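Local coordinates for alpha-1,3-glucanase (Streptomyces thermodiastaticus, PDB 7C7D), which probably hydrolyses the alpha-1,3-glucosidic linkages of alpha-1,3-glucan, as a thermostable glycoside hydrolase of family GH87, at residues 369-383 with 396-410. Residues are numbered along the deposited sequence; the frame is centred on the assembly and turned at random.
Sequences NFLRNQGDDALAMWS and NTITQPNLANGIAIY
Asp377 OD1 is gripped twice by Asn405, through its backbone N at 2.9 Å, nearly along the C-O axis, and through its side-chain ND2, which comes from the syn side but tilted out of the carboxylate plane. The other oxygen, Asp377 OD2, receives the hydroxyl OH of Tyr410 at 2.7 Å, again from the syn side and tilted out of that plane, at the edge of the phenol ring, while Ala408 CB rests against the carboxylate. With CG anti to the carbonyl carbon (chi1 -68°), the acid lies alongside Asn405, its plane 21° from the amide. An alanine in place of Asp377 is likely to leave the Tyr410 hydroxyl and both N-H donors of Asn405 without these acceptors and the phenol freer to shift. Asn396 gives a second example: its OD1 accepts both N and ND2 of Asn369, the two amides side by side and nearly coplanar (7°), an asparagine ladder of the kind known from parallel beta-helices. Inside the coil, Ile398 sends CG2 to Ala378 CB (3.6 Å) and CD1 to Leu379 CD1 (4.0 Å), and farther along Met381 CG meets Ile409 CD1 at 3.7 Å. Two parallel ladders, 370-372 with 397-399 and 379-382 with 407-410, thus join successive turns of the right-handed beta-helix. Phe393 of strand 392-394 packs on Leu379, Met381, Ile407 and Ile409; strands 341-348 and 415-423 flank the first ladder, and 355-357 and 432-435 the second.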
ATOM      1  N   ASN A 369       6.539  -6.470   2.510  1.00 10.61           N
ATOM      2  CA  ASN A 369       5.922  -5.432   3.313  1.00 10.71           C
ATOM      3  C   ASN A 369       4.408  -5.544   3.240  1.00 10.65           C
ATOM      4  O   ASN A 369       3.845  -6.077   2.279  1.00 11.23           O
ATOM      5  CB  ASN A 369       6.341  -4.045   2.823  1.00 10.98           C
ATOM      6  CG  ASN A 369       7.841  -3.864   2.840  1.00 10.51           C
ATOM      7  OD1 ASN A 369       8.444  -3.712   3.898  1.00 11.41           O
ATOM      8  ND2 ASN A 369       8.453  -3.891   1.666  1.00 11.16           N
ATOM      9  N   PHE A 370       3.759  -5.024   4.277  1.00 10.34           N
ATOM     10  CA  PHE A 370       2.307  -4.930   4.339  1.00 10.06           C
ATOM     11  C   PHE A 370       1.919  -3.461   4.355  1.00  9.75           C
ATOM     12  O   PHE A 370       2.422  -2.698   5.191  1.00 11.16           O
ATOM     13  CB  PHE A 370       1.767  -5.611   5.598  1.00 10.81           C
ATOM     14  CG  PHE A 370       0.277  -5.527   5.726  1.00 11.12           C
ATOM     15  CD1 PHE A 370      -0.534  -6.286   4.904  1.00 12.04           C
ATOM     16  CD2 PHE A 370      -0.320  -4.658   6.631  1.00 13.15           C
ATOM     17  CE1 PHE A 370      -1.906  -6.207   4.990  1.00 13.87           C
ATOM     18  CE2 PHE A 370      -1.702  -4.576   6.720  1.00 13.98           C
ATOM     19  CZ  PHE A 370      -2.495  -5.351   5.905  1.00 14.06           C
ATOM     20  N   LEU A 371       1.025  -3.074   3.441  1.00  9.73           N
ATOM     21  CA  LEU A 371       0.589  -1.689   3.288  1.00  9.53           C
ATOM     22  C   LEU A 371      -0.930  -1.646   3.302  1.00 10.14           C
ATOM     23  O   LEU A 371      -1.578  -2.292   2.470  1.00 11.16           O
ATOM     24  CB  LEU A 371       1.124  -1.095   1.980  1.00 10.56           C
ATOM     25  CG  LEU A 371       2.654  -0.962   1.916  1.00 10.82           C
ATOM     26  CD1 LEU A 371       3.300  -2.072   1.068  1.00 12.55           C
ATOM     27  CD2 LEU A 371       3.033   0.411   1.388  1.00 11.87           C
ATOM     28  N   ARG A 372      -1.500  -0.894   4.256  1.00  9.97           N
ATOM     29  CA  ARG A 372      -2.939  -0.709   4.353  1.00 10.00           C
ATOM     30  C   ARG A 372      -3.242   0.774   4.515  1.00  9.65           C
ATOM     31  O   ARG A 372      -2.588   1.465   5.300  1.00 10.34           O
ATOM     32  CB  ARG A 372      -3.513  -1.469   5.560  1.00 10.77           C
ATOM     33  CG  ARG A 372      -4.992  -1.217   5.818  1.00 10.94           C
ATOM     34  CD  ARG A 372      -5.484  -1.923   7.079  1.00 12.73           C
ATOM     35  NE  ARG A 372      -5.663  -3.366   6.891  1.00 12.75           N
ATOM     36  CZ  ARG A 372      -5.420  -4.268   7.834  1.00 12.99           C
ATOM     37  NH1 ARG A 372      -4.968  -3.885   9.018  1.00 13.96           N
ATOM     38  NH2 ARG A 372      -5.610  -5.559   7.586  1.00 13.50           N
ATOM     39  N   ASN A 373      -4.250   1.257   3.791  1.00  9.98           N
ATOM     40  CA  ASN A 373      -4.805   2.599   4.017  1.00 10.58           C
ATOM     41  C   ASN A 373      -3.800   3.711   3.690  1.00 10.53           C
ATOM     42  O   ASN A 373      -3.574   4.628   4.486  1.00 10.99           O
ATOM     43  CB  ASN A 373      -5.382   2.757   5.431  1.00 11.11           C
ATOM     44  CG  ASN A 373      -6.240   4.006   5.593  1.00 11.43           C
ATOM     45  OD1 ASN A 373      -6.841   4.501   4.636  1.00 11.68           O
ATOM     46  ND2 ASN A 373      -6.313   4.507   6.824  1.00 12.50           N
ATOM     47  N   GLN A 374      -3.200   3.623   2.504  1.00  9.96           N
ATOM     48  CA  GLN A 374      -2.442   4.727   1.938  1.00 10.17           C
ATOM     49  C   GLN A 374      -3.410   5.703   1.283  1.00 10.71           C
ATOM     50  O   GLN A 374      -4.511   5.325   0.879  1.00 12.81           O
ATOM     51  CB  GLN A 374      -1.440   4.204   0.903  1.00 10.69           C
ATOM     52  CG  GLN A 374      -0.156   3.657   1.501  1.00 11.00           C
ATOM     53  CD  GLN A 374      -0.400   2.640   2.603  1.00 10.94           C
ATOM     54  OE1 GLN A 374      -0.824   1.506   2.342  1.00 10.98           O
ATOM     55  NE2 GLN A 374      -0.133   3.033   3.848  1.00 11.64           N
ATOM     56  N   GLY A 375      -3.004   6.968   1.188  1.00 11.17           N
ATOM     57  CA  GLY A 375      -3.848   7.996   0.612  1.00 11.74           C
ATOM     58  C   GLY A 375      -3.634   8.262  -0.863  1.00 13.40           C
ATOM     59  O   GLY A 375      -4.177   9.230  -1.401  1.00 14.73           O
ATOM     60  N   ASP A 376      -2.834   7.443  -1.527  1.00 12.37           N
ATOM     61  CA  ASP A 376      -2.498   7.561  -2.937  1.00 13.13           C
ATOM     62  C   ASP A 376      -1.786   6.250  -3.260  1.00 12.54           C
ATOM     63  O   ASP A 376      -1.883   5.309  -2.469  1.00 13.95           O
ATOM     64  CB  ASP A 376      -1.602   8.784  -3.135  1.00 13.91           C
ATOM     65  CG  ASP A 376      -1.706   9.381  -4.528  1.00 15.89           C
ATOM     66  OD1 ASP A 376      -1.547   8.639  -5.517  1.00 16.61           O
ATOM     67  OD2 ASP A 376      -1.939  10.604  -4.636  1.00 19.24           O
ATOM     68  N   ASP A 377      -1.055   6.178  -4.368  1.00 12.51           N
ATOM     69  CA  ASP A 377      -0.353   4.959  -4.773  1.00 12.02           C
ATOM     70  C   ASP A 377       0.327   4.312  -3.575  1.00 12.46           C
ATOM     71  O   ASP A 377       1.147   4.944  -2.906  1.00 14.72           O
ATOM     72  CB  ASP A 377       0.728   5.310  -5.794  1.00 13.13           C
ATOM     73  CG  ASP A 377       0.180   5.789  -7.116  1.00 12.80           C
ATOM     74  OD1 ASP A 377      -0.866   5.293  -7.572  1.00 13.32           O
ATOM     75  OD2 ASP A 377       0.843   6.657  -7.724  1.00 14.95           O
ATOM     76  N   ALA A 378       0.027   3.038  -3.309  1.00 10.89           N
ATOM     77  CA  ALA A 378       0.630   2.426  -2.127  1.00 10.81           C
ATOM     78  C   ALA A 378       2.136   2.298  -2.293  1.00  9.87           C
ATOM     79  O   ALA A 378       2.905   2.718  -1.418  1.00 10.84           O
ATOM     80  CB  ALA A 378      -0.020   1.082  -1.798  1.00 11.34           C
ATOM     81  N   LEU A 379       2.572   1.741  -3.427  1.00  9.42           N
ATOM     82  CA  LEU A 379       3.972   1.702  -3.830  1.00 10.18           C
ATOM     83  C   LEU A 379       4.071   2.315  -5.213  1.00 10.35           C
ATOM     84  O   LEU A 379       3.303   1.949  -6.107  1.00 11.22           O
ATOM     85  CB  LEU A 379       4.496   0.264  -3.894  1.00 10.28           C
ATOM     86  CG  LEU A 379       4.514  -0.529  -2.592  1.00 10.56           C
ATOM     87  CD1 LEU A 379       5.045  -1.939  -2.874  1.00 12.18           C
ATOM     88  CD2 LEU A 379       5.368   0.158  -1.541  1.00 11.18           C
ATOM     89  N   ALA A 380       5.008   3.239  -5.393  1.00 10.15           N
ATOM     90  CA  ALA A 380       5.166   3.899  -6.676  1.00  9.99           C
ATOM     91  C   ALA A 380       6.635   4.041  -7.032  1.00 10.00           C
ATOM     92  O   ALA A 380       7.503   4.149  -6.160  1.00 11.23           O
ATOM     93  CB  ALA A 380       4.518   5.293  -6.684  1.00 12.17           C
ATOM     94  N   MET A 381       6.897   4.048  -8.335  1.00 10.57           N
ATOM     95  CA  MET A 381       8.170   4.471  -8.898  1.00 11.16           C
ATOM     96  C   MET A 381       7.868   5.595  -9.872  1.00 12.42           C
ATOM     97  O   MET A 381       7.065   5.429 -10.792  1.00 15.40           O
ATOM     98  CB  MET A 381       8.844   3.317  -9.637  1.00 11.99           C
ATOM     99  CG  MET A 381       9.158   2.130  -8.762  1.00 12.10           C
ATOM    100  SD  MET A 381      10.261   0.995  -9.622  1.00 12.53           S
ATOM    101  CE  MET A 381      10.015  -0.502  -8.675  1.00 13.20           C
ATOM    102  N   TRP A 382       8.485   6.747  -9.665  1.00 13.12           N
ATOM    103  CA  TRP A 382       8.254   7.897 -10.527  1.00 14.52           C
ATOM    104  C   TRP A 382       9.614   8.368 -11.013  1.00 14.31           C
ATOM    105  O   TRP A 382      10.374   8.969 -10.251  1.00 15.50           O
ATOM    106  CB  TRP A 382       7.521   8.993  -9.763  1.00 17.03           C
ATOM    107  CG  TRP A 382       7.170  10.192 -10.582  1.00 19.02           C
ATOM    108  CD1 TRP A 382       7.047  10.261 -11.940  1.00 18.76           C
ATOM    109  CD2 TRP A 382       6.897  11.505 -10.084  1.00 21.76           C
ATOM    110  NE1 TRP A 382       6.717  11.546 -12.319  1.00 21.19           N
ATOM    111  CE2 TRP A 382       6.617  12.327 -11.195  1.00 22.47           C
ATOM    112  CE3 TRP A 382       6.862  12.064  -8.804  1.00 24.69           C
ATOM    113  CZ2 TRP A 382       6.306  13.680 -11.061  1.00 26.02           C
ATOM    114  CZ3 TRP A 382       6.552  13.406  -8.672  1.00 26.25           C
ATOM    115  CH2 TRP A 382       6.279  14.199  -9.793  1.00 27.46           C
ATOM    116  N   SER A 383       9.924   8.080 -12.275  1.00 14.07           N
ATOM    117  CA  SER A 383      11.277   8.287 -12.799  1.00 14.56           C
ATOM    118  C   SER A 383      11.470   9.720 -13.298  1.00 15.03           C
ATOM    119  O   SER A 383      11.685   9.990 -14.480  1.00 15.73           O
ATOM    120  CB  SER A 383      11.597   7.251 -13.865  1.00 14.61           C
ATOM    121  OG  SER A 383      11.944   6.022 -13.247  1.00 14.86           O
ATOM    122  N   ASN A 396       4.868  -8.110  -1.845  1.00 10.42           N
ATOM    123  CA  ASN A 396       4.212  -7.230  -0.893  1.00 10.23           C
ATOM    124  C   ASN A 396       2.720  -7.512  -0.886  1.00  9.77           C
ATOM    125  O   ASN A 396       2.163  -8.042  -1.847  1.00 10.70           O
ATOM    126  CB  ASN A 396       4.459  -5.763  -1.259  1.00 10.37           C
ATOM    127  CG  ASN A 396       5.928  -5.427  -1.310  1.00  9.54           C
ATOM    128  OD1 ASN A 396       6.574  -5.264  -0.269  1.00 10.73           O
ATOM    129  ND2 ASN A 396       6.475  -5.333  -2.517  1.00 10.22           N
ATOM    130  N   THR A 397       2.074  -7.153   0.220  1.00 10.14           N
ATOM    131  CA  THR A 397       0.623  -7.223   0.350  1.00  9.78           C
ATOM    132  C   THR A 397       0.102  -5.815   0.558  1.00  9.90           C
ATOM    133  O   THR A 397       0.545  -5.121   1.484  1.00 10.63           O
ATOM    134  CB  THR A 397       0.215  -8.145   1.498  1.00 11.52           C
ATOM    135  OG1 THR A 397       0.631  -9.476   1.168  1.00 12.53           O
ATOM    136  CG2 THR A 397      -1.297  -8.141   1.703  1.00 12.73           C
ATOM    137  N   ILE A 398      -0.827  -5.405  -0.306  1.00  9.64           N
ATOM    138  CA  ILE A 398      -1.345  -4.046  -0.343  1.00  9.40           C
ATOM    139  C   ILE A 398      -2.862  -4.124  -0.287  1.00 10.11           C
ATOM    140  O   ILE A 398      -3.476  -4.910  -1.019  1.00  9.93           O
ATOM    141  CB  ILE A 398      -0.901  -3.339  -1.638  1.00  9.91           C
ATOM    142  CG1 ILE A 398       0.614  -3.109  -1.634  1.00 10.74           C
ATOM    143  CG2 ILE A 398      -1.692  -2.054  -1.872  1.00 11.71           C
ATOM    144  CD1 ILE A 398       1.202  -2.872  -3.002  1.00 12.17           C
ATOM    145  N   THR A 399      -3.469  -3.296   0.561  1.00  9.32           N
ATOM    146  CA  THR A 399      -4.915  -3.250   0.654  1.00  9.72           C
ATOM    147  C   THR A 399      -5.391  -1.814   0.821  1.00  9.28           C
ATOM    148  O   THR A 399      -4.813  -1.029   1.584  1.00 10.07           O
ATOM    149  CB  THR A 399      -5.441  -4.134   1.796  1.00 11.25           C
ATOM    150  OG1 THR A 399      -6.820  -3.837   2.034  1.00 12.42           O
ATOM    151  CG2 THR A 399      -4.661  -3.942   3.091  1.00 12.62           C
ATOM    152  N   GLN A 400      -6.426  -1.477   0.079  1.00  9.80           N
ATOM    153  CA  GLN A 400      -7.179  -0.244   0.292  1.00 10.21           C
ATOM    154  C   GLN A 400      -6.366   1.049   0.200  1.00 10.03           C
ATOM    155  O   GLN A 400      -6.451   1.901   1.098  1.00 11.19           O
ATOM    156  CB  GLN A 400      -7.983  -0.328   1.595  1.00 11.06           C
ATOM    157  CG  GLN A 400      -9.300  -1.079   1.421  1.00 11.36           C
ATOM    158  CD  GLN A 400     -10.304  -0.335   0.540  1.00 10.50           C
ATOM    159  OE1 GLN A 400     -10.056   0.803   0.117  1.00 11.15           O
ATOM    160  NE2 GLN A 400     -11.451  -0.964   0.272  1.00 11.43           N
ATOM    161  N   PRO A 401      -5.636   1.288  -0.891  1.00  9.84           N
ATOM    162  CA  PRO A 401      -5.211   2.670  -1.160  1.00 10.98           C
ATOM    163  C   PRO A 401      -6.465   3.490  -1.444  1.00 11.02           C
ATOM    164  O   PRO A 401      -7.359   3.041  -2.167  1.00 11.71           O
ATOM    165  CB  PRO A 401      -4.316   2.531  -2.397  1.00 11.67           C
ATOM    166  CG  PRO A 401      -4.865   1.321  -3.115  1.00 11.49           C
ATOM    167  CD  PRO A 401      -5.361   0.387  -2.033  1.00 10.87           C
ATOM    168  N   ASN A 402      -6.554   4.688  -0.845  1.00 11.40           N
ATOM    169  CA  ASN A 402      -7.826   5.417  -0.867  1.00 11.15           C
ATOM    170  C   ASN A 402      -8.175   5.909  -2.262  1.00 11.05           C
ATOM    171  O   ASN A 402      -9.359   6.077  -2.587  1.00 12.15           O
ATOM    172  CB  ASN A 402      -7.762   6.688  -0.021  1.00 12.46           C
ATOM    173  CG  ASN A 402      -7.392   6.465   1.432  1.00 12.74           C
ATOM    174  OD1 ASN A 402      -6.819   7.368   2.045  1.00 13.53           O
ATOM    175  ND2 ASN A 402      -7.728   5.316   1.996  1.00 14.61           N
ATOM    176  N   LEU A 403      -7.158   6.234  -3.052  1.00 11.37           N
ATOM    177  CA  LEU A 403      -7.305   6.678  -4.425  1.00 13.25           C
ATOM    178  C   LEU A 403      -6.044   6.230  -5.154  1.00 12.44           C
ATOM    179  O   LEU A 403      -5.036   5.891  -4.531  1.00 13.66           O
ATOM    180  CB  LEU A 403      -7.525   8.196  -4.496  1.00 15.31           C
ATOM    181  CG  LEU A 403      -6.489   9.107  -3.851  1.00 16.70           C
ATOM    182  CD1 LEU A 403      -5.424   9.520  -4.857  1.00 18.21           C
ATOM    183  CD2 LEU A 403      -7.157  10.341  -3.236  1.00 18.06           C
ATOM    184  N   ALA A 404      -6.112   6.228  -6.481  1.00 14.00           N
ATOM    185  CA  ALA A 404      -4.988   5.816  -7.311  1.00 13.07           C
ATOM    186  C   ALA A 404      -4.665   4.330  -7.138  1.00 12.88           C
ATOM    187  O   ALA A 404      -5.555   3.520  -6.854  1.00 13.93           O
ATOM    188  CB  ALA A 404      -3.776   6.738  -7.129  1.00 14.02           C
ATOM    189  N   ASN A 405      -3.416   3.949  -7.347  1.00 10.96           N
ATOM    190  CA  ASN A 405      -3.104   2.563  -7.665  1.00 10.76           C
ATOM    191  C   ASN A 405      -2.575   1.783  -6.464  1.00 10.13           C
ATOM    192  O   ASN A 405      -2.075   2.344  -5.491  1.00 11.04           O
ATOM    193  CB  ASN A 405      -2.065   2.541  -8.786  1.00 11.55           C
ATOM    194  CG  ASN A 405      -2.491   3.377  -9.971  1.00 10.84           C
ATOM    195  OD1 ASN A 405      -3.341   2.971 -10.749  1.00 11.84           O
ATOM    196  ND2 ASN A 405      -1.914   4.565 -10.100  1.00 12.34           N
ATOM    197  N   GLY A 406      -2.652   0.453  -6.564  1.00 10.03           N
ATOM    198  CA  GLY A 406      -1.920  -0.378  -5.625  1.00  9.59           C
ATOM    199  C   GLY A 406      -0.424  -0.241  -5.836  1.00  9.23           C
ATOM    200  O   GLY A 406       0.320   0.130  -4.922  1.00 10.28           O
ATOM    201  N   ILE A 407       0.022  -0.535  -7.053  1.00  9.08           N
ATOM    202  CA  ILE A 407       1.392  -0.309  -7.492  1.00  9.45           C
ATOM    203  C   ILE A 407       1.353   0.498  -8.781  1.00  9.66           C
ATOM    204  O   ILE A 407       0.624   0.144  -9.713  1.00 10.05           O
ATOM    205  CB  ILE A 407       2.155  -1.629  -7.715  1.00  9.74           C
ATOM    206  CG1 ILE A 407       2.380  -2.326  -6.376  1.00 10.61           C
ATOM    207  CG2 ILE A 407       3.460  -1.368  -8.465  1.00 11.50           C
ATOM    208  CD1 ILE A 407       3.078  -3.679  -6.456  1.00 11.55           C
ATOM    209  N   ALA A 408       2.135   1.577  -8.833  1.00 10.14           N
ATOM    210  CA  ALA A 408       2.233   2.404 -10.031  1.00 10.57           C
ATOM    211  C   ALA A 408       3.692   2.544 -10.427  1.00 10.11           C
ATOM    212  O   ALA A 408       4.523   2.978  -9.621  1.00 11.55           O
ATOM    213  CB  ALA A 408       1.638   3.792  -9.791  1.00 12.13           C
ATOM    214  N   ILE A 409       3.997   2.194 -11.674  1.00 10.03           N
ATOM    215  CA  ILE A 409       5.321   2.381 -12.249  1.00 10.61           C
ATOM    216  C   ILE A 409       5.192   3.445 -13.326  1.00 10.65           C
ATOM    217  O   ILE A 409       4.637   3.182 -14.400  1.00 11.52           O
ATOM    218  CB  ILE A 409       5.872   1.081 -12.848  1.00 11.04           C
ATOM    219  CG1 ILE A 409       5.780  -0.079 -11.840  1.00 11.59           C
ATOM    220  CG2 ILE A 409       7.288   1.302 -13.376  1.00 12.28           C
ATOM    221  CD1 ILE A 409       6.526   0.142 -10.539  1.00 12.16           C
ATOM    222  N   TYR A 410       5.699   4.648 -13.051  1.00 10.86           N
ATOM    223  CA  TYR A 410       5.685   5.739 -14.023  1.00 11.16           C
ATOM    224  C   TYR A 410       7.098   5.862 -14.582  1.00 11.45           C
ATOM    225  O   TYR A 410       7.990   6.414 -13.932  1.00 12.25           O
ATOM    226  CB  TYR A 410       5.241   7.050 -13.381  1.00 11.47           C
ATOM    227  CG  TYR A 410       3.932   6.993 -12.632  1.00 11.96           C
ATOM    228  CD1 TYR A 410       2.708   6.936 -13.297  1.00 14.16           C
ATOM    229  CD2 TYR A 410       3.925   7.034 -11.244  1.00 13.31           C
ATOM    230  CE1 TYR A 410       1.503   6.892 -12.574  1.00 14.33           C
ATOM    231  CE2 TYR A 410       2.751   7.000 -10.526  1.00 14.93           C
ATOM    232  CZ  TYR A 410       1.549   6.932 -11.183  1.00 14.39           C
ATOM    233  OH  TYR A 410       0.397   6.901 -10.426  1.00 15.84           O
TER
HETATM  234  O   HOH W   1      -7.566  -3.284   4.695  1.00 16.87           O
HETATM  235  O   HOH W   2      -2.945   1.126   0.661  1.00 11.46           O
HETATM  236  O   HOH W   3       9.811   4.514 -12.512  1.00 14.92           O